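Local coordinates for protein Kif13b (Mus musculus, PDB 5B64), which is a kinesin-3 family motor protein that probably carries cargo along microtubules, with a non-motor region that binds another protein, at residues Q46-S51 / L62-I67; S29-E34 / D93-W98. All coordinates share one frame; numbering follows the deposited sequence.

Contact 1 of 2, residues Q46-S51 / L62-I67; sequences QIPTSS and LSEPAI
The carbonyl oxygen Gln46 O takes two donors from the opposing segment: the amide Glu64 N at 3.1 Å and, as a weaker CA-H...O contact, Ser63 CA at 3.5 Å. In return Gln46 N bonds to Glu64 O at 3.0 Å and is nearly straight, with 166° at the hydrogen. These two main-chain bonds make Gln46 and Glu64 a hydrogen-bonded antiparallel pair, where strand 40-46 runs out against the start of strand 64-71, its neighbour in a three-stranded antiparallel sheet. The pair closes the mouth of the long connection between these strands, which holds the short helix 49-53. Past it a side chain takes over: the hydroxyl Ser51 OG donates to Leu62 O at 2.9 Å, coming in bent from the carbonyl direction (134°) and 16° out of the carbonyl plane. Ser51 is brought there by the turn after Pro48, whose carbonyl accepts Ser51 N.

Carbon contacts fill in around these bonds. Ile47 CG2, the branch methyl anti to the backbone N, lies 3.6 Å from Leu62 CB, and the two aliphatic chains meet at a slant. Pro48 lays CG 3.5 Å from Glu64 CD, so that the proline ring borders the carboxylate. Farther along, the extended Gln46 side chain runs beside the methyl of Ala66, NE2 lying 3.5 Å from Ala66 CB. Pro65, turned away from 46-51, packs on Leu14, Gln17 and Ile18 of helix 9-34.

Because two of the three bonds are made by the main chain alone, the pairing itself probably asks little of the side chains, whereas the third bond needs the hydroxyl of Ser51.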
# COMPACT_ATOMS: atom_id res chain seq x y z
N GLN B 46 -29.00 6.19 -9.97
CA GLN B 46 -29.25 7.40 -9.22
C GLN B 46 -30.03 8.37 -10.08
O GLN B 46 -30.11 8.22 -11.30
CB GLN B 46 -27.96 8.02 -8.67
CG GLN B 46 -27.06 8.72 -9.69
CD GLN B 46 -25.74 9.20 -9.07
OE1 GLN B 46 -25.67 9.48 -7.86
NE2 GLN B 46 -24.68 9.26 -9.88
N ILE B 47 -30.63 9.33 -9.42
CA ILE B 47 -31.33 10.39 -10.08
C ILE B 47 -30.57 11.68 -9.76
O ILE B 47 -30.65 12.20 -8.65
CB ILE B 47 -32.79 10.43 -9.62
CG1 ILE B 47 -33.44 9.08 -9.92
CG2 ILE B 47 -33.55 11.57 -10.31
CD1 ILE B 47 -34.91 9.07 -9.70
N PRO B 48 -29.79 12.16 -10.73
CA PRO B 48 -28.98 13.37 -10.59
C PRO B 48 -29.88 14.59 -10.55
O PRO B 48 -31.03 14.50 -10.96
CB PRO B 48 -28.15 13.38 -11.87
CG PRO B 48 -28.98 12.60 -12.87
CD PRO B 48 -29.67 11.54 -12.07
N THR B 49 -29.36 15.72 -10.08
CA THR B 49 -30.18 16.92 -10.00
C THR B 49 -30.51 17.43 -11.40
O THR B 49 -31.52 18.11 -11.60
CB THR B 49 -29.49 18.03 -9.17
OG1 THR B 49 -28.72 17.44 -8.12
CG2 THR B 49 -30.53 18.97 -8.57
N SER B 50 -29.68 17.08 -12.38
CA SER B 50 -29.91 17.46 -13.78
C SER B 50 -31.24 16.91 -14.30
O SER B 50 -31.94 17.59 -15.06
CB SER B 50 -28.78 16.95 -14.69
OG SER B 50 -27.52 17.03 -14.04
N SER B 51 -31.58 15.69 -13.90
CA SER B 51 -32.81 15.03 -14.35
C SER B 51 -34.07 15.75 -13.87
O SER B 51 -35.12 15.65 -14.50
CB SER B 51 -32.83 13.57 -13.88
OG SER B 51 -31.84 12.79 -14.54
N LEU B 62 -35.86 9.03 -15.06
CA LEU B 62 -34.92 9.99 -14.47
C LEU B 62 -33.54 9.36 -14.20
O LEU B 62 -32.54 10.07 -13.96
CB LEU B 62 -35.49 10.53 -13.16
CG LEU B 62 -36.53 11.65 -13.15
CD1 LEU B 62 -37.30 11.76 -14.48
CD2 LEU B 62 -37.47 11.46 -11.97
N SER B 63 -33.49 8.04 -14.25
CA SER B 63 -32.29 7.33 -13.84
C SER B 63 -31.15 7.30 -14.84
O SER B 63 -31.34 7.33 -16.06
CB SER B 63 -32.62 5.89 -13.45
OG SER B 63 -33.10 5.87 -12.13
N GLU B 64 -29.97 7.24 -14.28
CA GLU B 64 -28.79 6.91 -15.03
C GLU B 64 -27.93 6.07 -14.09
O GLU B 64 -28.16 6.05 -12.88
CB GLU B 64 -28.07 8.17 -15.46
CG GLU B 64 -27.56 8.98 -14.32
CD GLU B 64 -27.10 10.33 -14.80
OE1 GLU B 64 -26.08 10.85 -14.27
OE2 GLU B 64 -27.76 10.88 -15.71
N PRO B 65 -26.96 5.33 -14.65
CA PRO B 65 -26.18 4.45 -13.77
C PRO B 65 -25.23 5.18 -12.82
O PRO B 65 -24.63 6.22 -13.14
CB PRO B 65 -25.39 3.58 -14.76
CG PRO B 65 -26.11 3.70 -16.05
CD PRO B 65 -26.72 5.06 -16.08
N ALA B 66 -25.10 4.61 -11.63
CA ALA B 66 -24.10 5.02 -10.66
C ALA B 66 -23.39 3.77 -10.13
O ALA B 66 -23.84 2.64 -10.36
CB ALA B 66 -24.74 5.82 -9.51
N ILE B 67 -22.28 3.97 -9.44
CA ILE B 67 -21.41 2.87 -9.09
C ILE B 67 -21.27 2.73 -7.59
O ILE B 67 -20.79 3.65 -6.90
CB ILE B 67 -20.00 3.07 -9.68
CG1 ILE B 67 -20.09 3.37 -11.18
CG2 ILE B 67 -19.12 1.87 -9.35
CD1 ILE B 67 -20.76 2.30 -11.99

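Contact 2 of 2, residues S29-E34 / D93-W98; sequences SYIAEE and DLYQEW
Ile31 and Tyr95 bring their CA atoms within 6.6 Å of each other where segments 29-34 and 93-98 cross at 39°, running broadly the same way with axes 10.4 Å apart. Tyr95 gives the largest share of the contact: with CG anti to the backbone N (chi1 -177°), its ring reaches across to the other helix. Glu34 meets it at the ring edge, where CB lies in the ring plane and CG is 3.7 Å from Tyr95 CE1. That same CG sits over one face of Tyr30, offset toward the rim, one turn back along its own helix. The two helices, 9-34 and 81-100, flank the three-stranded antiparallel sheet in sequence, and this crossing joins the end of the first to the later part of the second. Ile31 CG2 approaches Tyr95 CB at 4.0 Å, while Ile31 also touches Phe118 from a loop. Replacing Tyr95 with an alanine would probably leave a gap between the helices and deprive Glu34 CB and CG of the ring edge they rest on. Farther on, the indole of Trp98 puts CH2 3.5 Å from the carbonyl oxygen Glu34 O, and the indole and Phe112 are stacked edge-to-face.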
# COMPACT_ATOMS: atom_id res chain seq x y z
N SER B 29 -12.72 -3.64 -11.40
CA SER B 29 -12.58 -4.73 -10.44
C SER B 29 -11.32 -5.55 -10.65
O SER B 29 -10.69 -5.99 -9.68
CB SER B 29 -13.80 -5.64 -10.50
OG SER B 29 -14.90 -5.03 -9.85
N TYR B 30 -10.96 -5.75 -11.91
CA TYR B 30 -9.86 -6.63 -12.24
C TYR B 30 -8.51 -5.98 -11.87
O TYR B 30 -7.62 -6.63 -11.27
CB TYR B 30 -9.90 -6.98 -13.74
CG TYR B 30 -8.65 -7.66 -14.20
CD1 TYR B 30 -7.68 -6.97 -14.93
CD2 TYR B 30 -8.42 -9.00 -13.88
CE1 TYR B 30 -6.50 -7.62 -15.34
CE2 TYR B 30 -7.26 -9.63 -14.28
CZ TYR B 30 -6.31 -8.94 -15.01
OH TYR B 30 -5.17 -9.59 -15.39
N ILE B 31 -8.36 -4.71 -12.25
CA ILE B 31 -7.14 -3.97 -11.97
C ILE B 31 -6.96 -3.84 -10.47
O ILE B 31 -5.85 -3.98 -9.94
CB ILE B 31 -7.22 -2.57 -12.57
CG1 ILE B 31 -7.28 -2.67 -14.10
CG2 ILE B 31 -6.03 -1.75 -12.13
CD1 ILE B 31 -7.52 -1.39 -14.76
N ALA B 32 -8.08 -3.59 -9.79
CA ALA B 32 -8.06 -3.50 -8.35
C ALA B 32 -7.56 -4.82 -7.76
O ALA B 32 -6.76 -4.85 -6.83
CB ALA B 32 -9.42 -3.15 -7.84
N GLU B 33 -8.00 -5.93 -8.33
CA GLU B 33 -7.57 -7.23 -7.83
C GLU B 33 -6.07 -7.44 -8.07
O GLU B 33 -5.36 -7.96 -7.20
CB GLU B 33 -8.39 -8.37 -8.47
CG GLU B 33 -8.19 -9.73 -7.82
CD GLU B 33 -8.79 -9.82 -6.42
OE1 GLU B 33 -9.77 -9.09 -6.11
OE2 GLU B 33 -8.28 -10.63 -5.61
N GLU B 34 -5.61 -7.03 -9.25
CA GLU B 34 -4.21 -7.22 -9.63
C GLU B 34 -3.29 -6.44 -8.69
O GLU B 34 -2.19 -6.91 -8.32
CB GLU B 34 -3.97 -6.76 -11.07
CG GLU B 34 -4.50 -7.72 -12.14
CD GLU B 34 -3.91 -9.12 -12.02
OE1 GLU B 34 -2.78 -9.35 -12.50
OE2 GLU B 34 -4.58 -9.98 -11.43
N ASP B 93 -3.31 3.53 -16.00
CA ASP B 93 -1.96 4.09 -15.82
C ASP B 93 -1.17 3.37 -14.75
O ASP B 93 -0.04 2.95 -15.00
CB ASP B 93 -2.01 5.56 -15.43
CG ASP B 93 -2.36 6.46 -16.60
OD1 ASP B 93 -2.43 5.95 -17.74
OD2 ASP B 93 -2.57 7.68 -16.37
N LEU B 94 -1.77 3.23 -13.56
CA LEU B 94 -1.09 2.63 -12.42
C LEU B 94 -0.76 1.17 -12.72
O LEU B 94 0.33 0.67 -12.41
CB LEU B 94 -1.95 2.71 -11.17
CG LEU B 94 -1.25 2.37 -9.85
CD1 LEU B 94 -0.09 3.34 -9.58
CD2 LEU B 94 -2.24 2.37 -8.67
N TYR B 95 -1.71 0.50 -13.37
CA TYR B 95 -1.54 -0.88 -13.77
C TYR B 95 -0.36 -1.06 -14.74
O TYR B 95 0.48 -1.95 -14.55
CB TYR B 95 -2.82 -1.37 -14.42
CG TYR B 95 -2.76 -2.82 -14.80
CD1 TYR B 95 -2.96 -3.81 -13.85
CD2 TYR B 95 -2.50 -3.20 -16.11
CE1 TYR B 95 -2.91 -5.16 -14.20
CE2 TYR B 95 -2.44 -4.54 -16.47
CZ TYR B 95 -2.64 -5.52 -15.51
OH TYR B 95 -2.59 -6.85 -15.87
N GLN B 96 -0.31 -0.24 -15.78
CA GLN B 96 0.74 -0.36 -16.78
C GLN B 96 2.07 0.01 -16.14
O GLN B 96 3.11 -0.55 -16.46
CB GLN B 96 0.45 0.52 -17.98
CG GLN B 96 1.51 0.43 -19.05
CD GLN B 96 1.22 1.35 -20.23
OE1 GLN B 96 0.81 2.51 -20.06
NE2 GLN B 96 1.42 0.84 -21.44
N GLU B 97 2.03 0.97 -15.21
CA GLU B 97 3.23 1.33 -14.47
C GLU B 97 3.72 0.14 -13.64
O GLU B 97 4.92 -0.12 -13.56
CB GLU B 97 2.97 2.55 -13.58
CG GLU B 97 4.25 3.27 -13.22
CD GLU B 97 4.08 4.31 -12.12
OE1 GLU B 97 5.12 4.84 -11.63
OE2 GLU B 97 2.93 4.60 -11.75
N TRP B 98 2.78 -0.56 -13.01
CA TRP B 98 3.09 -1.72 -12.19
C TRP B 98 3.70 -2.84 -13.02
O TRP B 98 4.76 -3.37 -12.67
CB TRP B 98 1.81 -2.20 -11.50
CG TRP B 98 2.01 -3.40 -10.62
CD1 TRP B 98 2.78 -3.47 -9.50
CD2 TRP B 98 1.40 -4.68 -10.77
NE1 TRP B 98 2.69 -4.73 -8.95
CE2 TRP B 98 1.85 -5.49 -9.72
CE3 TRP B 98 0.51 -5.23 -11.71
CZ2 TRP B 98 1.45 -6.81 -9.56
CZ3 TRP B 98 0.11 -6.55 -11.56
CH2 TRP B 98 0.58 -7.32 -10.49

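Overall arrangement
Contact 1 and contact 2 sit on opposite sides of the chain's centre, with their own centres 28 Å apart and nearest atoms about 8 Å apart, and they do not touch. Along the sequence 46-51/62-67 is nested inside the loop that 29-34/93-98 closes. Contact 1, partly buried, lies at the end of the sheet and combines main-chain and hydroxyl bonds with small aliphatic contacts; contact 2 is a surface contact between two helices and relies on aromatic and aliphatic packing. Helix 9-34 links them: its earlier residues cover Pro65 and its Val25 meets Ile67, whereas its last turns supply Tyr30, Ile31 and Glu34 for the helix crossing.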